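Local atomic coordinates of Alpha/beta hydrolase fold protein (Chitinophaga pinensis, PDB entry 4PW0), a protein that is probably a hydrolase of the alpha/beta hydrolase fold, its substrate unknown. Residues A27-G32 with T48-D53. Numbering follows the deposited sequence. Where two conformers were deposited one is given.
Sequences AYRSLG and TLDNWD
R29 reaches from strand 24-31 of the alpha/beta hydrolase sheet to L49 and D50, in the loop that follows strand 39-42 and leads to helix 54-61. The close part of the contact is built round its guanidinium. L49 lies over one face of this group, with CB above its centre and 3.8 Å from R29 CZ, while L49 CD1 comes within 3.9 Å of R29 NE. D50 approaches at the edge instead: in the conformer given, OD1 lies in the guanidinium plane and accepts hydrogen bonds from both terminal nitrogens, R29 NH2 at 2.9 Å and R29 NH1 at 3.2 Å, as part of a salt bridge. The first bond is the straighter, at 156° against 139°. The chain of R29 is extended from CG to NE (chi2 -176°), which carries the charge across to the loop. R29 NE is hydrogen-bonded to T16 OG1, which gives the group a further hold. With an alanine in place of R29, D50 OD1 would probably lose its charged mate and a gap would open beside L49 CB. The other oxygen, D50 OD2, accepts from the backbone N of D192, whose own carboxylate receives L49 N; D192 thus holds the loop at both L49 and D50. Toward A27 and Y28 the fit is loose: A27 CB and L49 CD1 are 4.5 Å apart, and Y28, partly exposed, points its CB away from the loop, its ring meeting that of F95. Within the loop, N51 turns back on T48, its OD1 receiving T48 N at 2.8 Å in a nearly straight bond.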
ATOM      1  N   ALA A  27      -3.973  11.051 -31.080  1.00 20.39           N
ATOM      2  CA  ALA A  27      -4.275   9.648 -31.157  1.00 20.92           C
ATOM      3  C   ALA A  27      -4.606   9.103 -29.748  1.00 20.00           C
ATOM      4  O   ALA A  27      -3.926   9.414 -28.759  1.00 20.25           O
ATOM      5  CB  ALA A  27      -3.094   8.877 -31.742  1.00 21.64           C
ATOM      6  N   TYR A  28      -5.649   8.275 -29.665  1.00 18.62           N
ATOM      7  CA  TYR A  28      -6.078   7.744 -28.396  1.00 18.70           C
ATOM      8  C   TYR A  28      -6.840   6.458 -28.574  1.00 21.03           C
ATOM      9  O   TYR A  28      -7.229   6.085 -29.698  1.00 21.79           O
ATOM     10  CB  TYR A  28      -6.921   8.771 -27.640  1.00 19.11           C
ATOM     11  CG  TYR A  28      -8.303   8.995 -28.227  1.00 21.10           C
ATOM     12  CD1 TYR A  28      -8.480   9.856 -29.304  1.00 22.37           C
ATOM     13  CD2 TYR A  28      -9.422   8.360 -27.707  1.00 21.92           C
ATOM     14  CE1 TYR A  28      -9.764  10.082 -29.825  1.00 23.49           C
ATOM     15  CE2 TYR A  28     -10.682   8.559 -28.236  1.00 26.33           C
ATOM     16  CZ  TYR A  28     -10.832   9.442 -29.284  1.00 24.89           C
ATOM     17  OH  TYR A  28     -12.110   9.620 -29.799  1.00 31.89           O
ATOM     18  N   ARG A  29      -7.026   5.777 -27.473  1.00 19.77           N
ATOM     19  CA  ARG A  29      -7.898   4.607 -27.384  1.00 19.90           C
ATOM     20  C   ARG A  29      -8.782   4.683 -26.169  1.00 21.10           C
ATOM     21  O   ARG A  29      -8.416   5.236 -25.124  1.00 21.61           O
ATOM     22  CB  ARG A  29      -7.104   3.294 -27.422  1.00 19.85           C
ATOM     23  CG  ARG A  29      -6.128   3.160 -28.552  1.00 20.92           C
ATOM     24  CD  ARG A  29      -5.443   1.818 -28.613  1.00 23.72           C
ATOM     25  NE  ARG A  29      -4.365   1.793 -29.560  1.00 23.65           N
ATOM     26  CZ  ARG A  29      -3.208   1.161 -29.421  1.00 22.24           C
ATOM     27  NH1 ARG A  29      -2.936   0.483 -28.301  1.00 23.26           N
ATOM     28  NH2 ARG A  29      -2.317   1.251 -30.372  1.00 22.28           N
ATOM     29  N   SER A  30      -9.979   4.139 -26.300  1.00 21.25           N
ATOM     30  CA  SER A  30     -10.943   4.082 -25.226  1.00 21.09           C
ATOM     31  C   SER A  30     -11.257   2.621 -24.949  1.00 23.23           C
ATOM     32  O   SER A  30     -11.650   1.859 -25.859  1.00 24.95           O
ATOM     33  CB  SER A  30     -12.211   4.868 -25.558  1.00 23.89           C
ATOM     34  OG  SER A  30     -13.102   4.889 -24.477  1.00 26.62           O
ATOM     35  N   LEU A  31     -10.991   2.207 -23.717  1.00 21.47           N
ATOM     36  CA  LEU A  31     -11.216   0.849 -23.288  1.00 22.82           C
ATOM     37  C   LEU A  31     -12.350   0.767 -22.332  1.00 22.18           C
ATOM     38  O   LEU A  31     -12.654   1.699 -21.579  1.00 24.94           O
ATOM     39  CB  LEU A  31      -9.976   0.257 -22.618  1.00 23.01           C
ATOM     40  CG  LEU A  31      -8.825  -0.161 -23.516  1.00 26.93           C
ATOM     41  CD1 LEU A  31      -8.232   0.940 -24.356  1.00 29.35           C
ATOM     42  CD2 LEU A  31      -7.728  -0.811 -22.666  1.00 27.37           C
ATOM     43  N   GLY A  32     -12.983  -0.415 -22.334  1.00 26.08           N
ATOM     44  CA  GLY A  32     -14.129  -0.621 -21.460  1.00 27.34           C
ATOM     45  C   GLY A  32     -15.398   0.020 -22.013  1.00 29.27           C
ATOM     46  O   GLY A  32     -15.409   0.642 -23.086  1.00 28.96           O
ATOM     47  N   THR A  48       4.531   5.020 -25.769  1.00 16.31           N
ATOM     48  CA  THR A  48       3.395   5.255 -26.679  1.00 17.19           C
ATOM     49  C   THR A  48       2.214   4.446 -26.197  1.00 15.83           C
ATOM     50  O   THR A  48       2.208   3.899 -25.102  1.00 16.75           O
ATOM     51  CB  THR A  48       3.785   4.878 -28.127  1.00 18.77           C
ATOM     52  OG1 THR A  48       3.961   3.459 -28.204  1.00 22.04           O
ATOM     53  CG2 THR A  48       5.063   5.626 -28.547  1.00 27.64           C
ATOM     54  N   LEU A  49       1.151   4.404 -27.005  1.00 16.45           N
ATOM     55  CA  LEU A  49      -0.025   3.714 -26.606  1.00 17.08           C
ATOM     56  C   LEU A  49       0.243   2.236 -26.262  1.00 18.82           C
ATOM     57  O   LEU A  49      -0.409   1.668 -25.360  1.00 18.58           O
ATOM     58  CB  LEU A  49      -1.111   3.750 -27.685  1.00 18.54           C
ATOM     59  CG  LEU A  49      -1.691   5.142 -27.947  1.00 19.72           C
ATOM     60  CD1 LEU A  49      -2.437   5.167 -29.281  1.00 21.88           C
ATOM     61  CD2 LEU A  49      -2.634   5.564 -26.822  1.00 20.97           C
ATOM     62  N   ASP A  50       1.215   1.647 -26.981  1.00 18.25           N
ATOM     63  CA  ASP A  50       1.565   0.242 -26.918  0.60 19.57           C
ATOM     64  C   ASP A  50       2.510  -0.122 -25.731  1.00 17.54           C
ATOM     65  O   ASP A  50       2.862  -1.295 -25.541  1.00 19.75           O
ATOM     66  CB  ASP A  50       2.211  -0.181 -28.260  0.60 18.76           C
ATOM     67  CG  ASP A  50       1.282  -0.022 -29.461  0.60 21.78           C
ATOM     68  OD1 ASP A  50       0.022  -0.180 -29.339  0.60 22.46           O
ATOM     69  OD2 ASP A  50       1.891   0.279 -30.538  0.60 20.82           O
ATOM     70  N   ASN A  51       2.932   0.907 -24.981  1.00 16.66           N
ATOM     71  CA  ASN A  51       3.749   0.665 -23.766  1.00 15.63           C
ATOM     72  C   ASN A  51       2.913   0.477 -22.529  1.00 16.23           C
ATOM     73  O   ASN A  51       3.424   0.133 -21.459  1.00 17.91           O
ATOM     74  CB  ASN A  51       4.736   1.798 -23.590  1.00 15.81           C
ATOM     75  CG  ASN A  51       5.808   1.772 -24.661  1.00 17.07           C
ATOM     76  OD1 ASN A  51       5.732   2.447 -25.702  1.00 19.42           O
ATOM     77  ND2 ASN A  51       6.813   0.903 -24.441  1.00 19.42           N
ATOM     78  N   TRP A  52       1.588   0.705 -22.616  1.00 15.21           N
ATOM     79  CA  TRP A  52       0.699   0.364 -21.526  1.00 16.10           C
ATOM     80  C   TRP A  52       0.586  -1.150 -21.365  1.00 16.96           C
ATOM     81  O   TRP A  52       0.448  -1.869 -22.365  1.00 18.94           O
ATOM     82  CB  TRP A  52      -0.694   0.989 -21.696  1.00 16.59           C
ATOM     83  CG  TRP A  52      -0.710   2.469 -21.530  1.00 15.90           C
ATOM     84  CD1 TRP A  52      -0.832   3.418 -22.535  1.00 17.95           C
ATOM     85  CD2 TRP A  52      -0.587   3.192 -20.312  1.00 15.71           C
ATOM     86  NE1 TRP A  52      -0.750   4.681 -22.005  1.00 17.33           N
ATOM     87  CE2 TRP A  52      -0.637   4.573 -20.640  1.00 16.51           C
ATOM     88  CE3 TRP A  52      -0.449   2.828 -18.965  1.00 16.31           C
ATOM     89  CZ2 TRP A  52      -0.482   5.572 -19.677  1.00 16.50           C
ATOM     90  CZ3 TRP A  52      -0.331   3.815 -18.015  1.00 17.57           C
ATOM     91  CH2 TRP A  52      -0.339   5.179 -18.376  1.00 16.60           C
ATOM     92  N   ASP A  53       0.577  -1.614 -20.125  1.00 15.92           N
ATOM     93  CA  ASP A  53       0.487  -3.035 -19.817  1.00 16.98           C
ATOM     94  C   ASP A  53      -0.969  -3.447 -19.993  1.00 16.65           C
ATOM     95  O   ASP A  53      -1.850  -2.932 -19.302  1.00 16.69           O
ATOM     96  CB  ASP A  53       0.917  -3.219 -18.370  1.00 16.95           C
ATOM     97  CG  ASP A  53       0.988  -4.647 -17.912  1.00 19.59           C
ATOM     98  OD1 ASP A  53       0.463  -5.583 -18.594  1.00 18.95           O
ATOM     99  OD2 ASP A  53       1.620  -4.830 -16.828  1.00 20.69           O
TER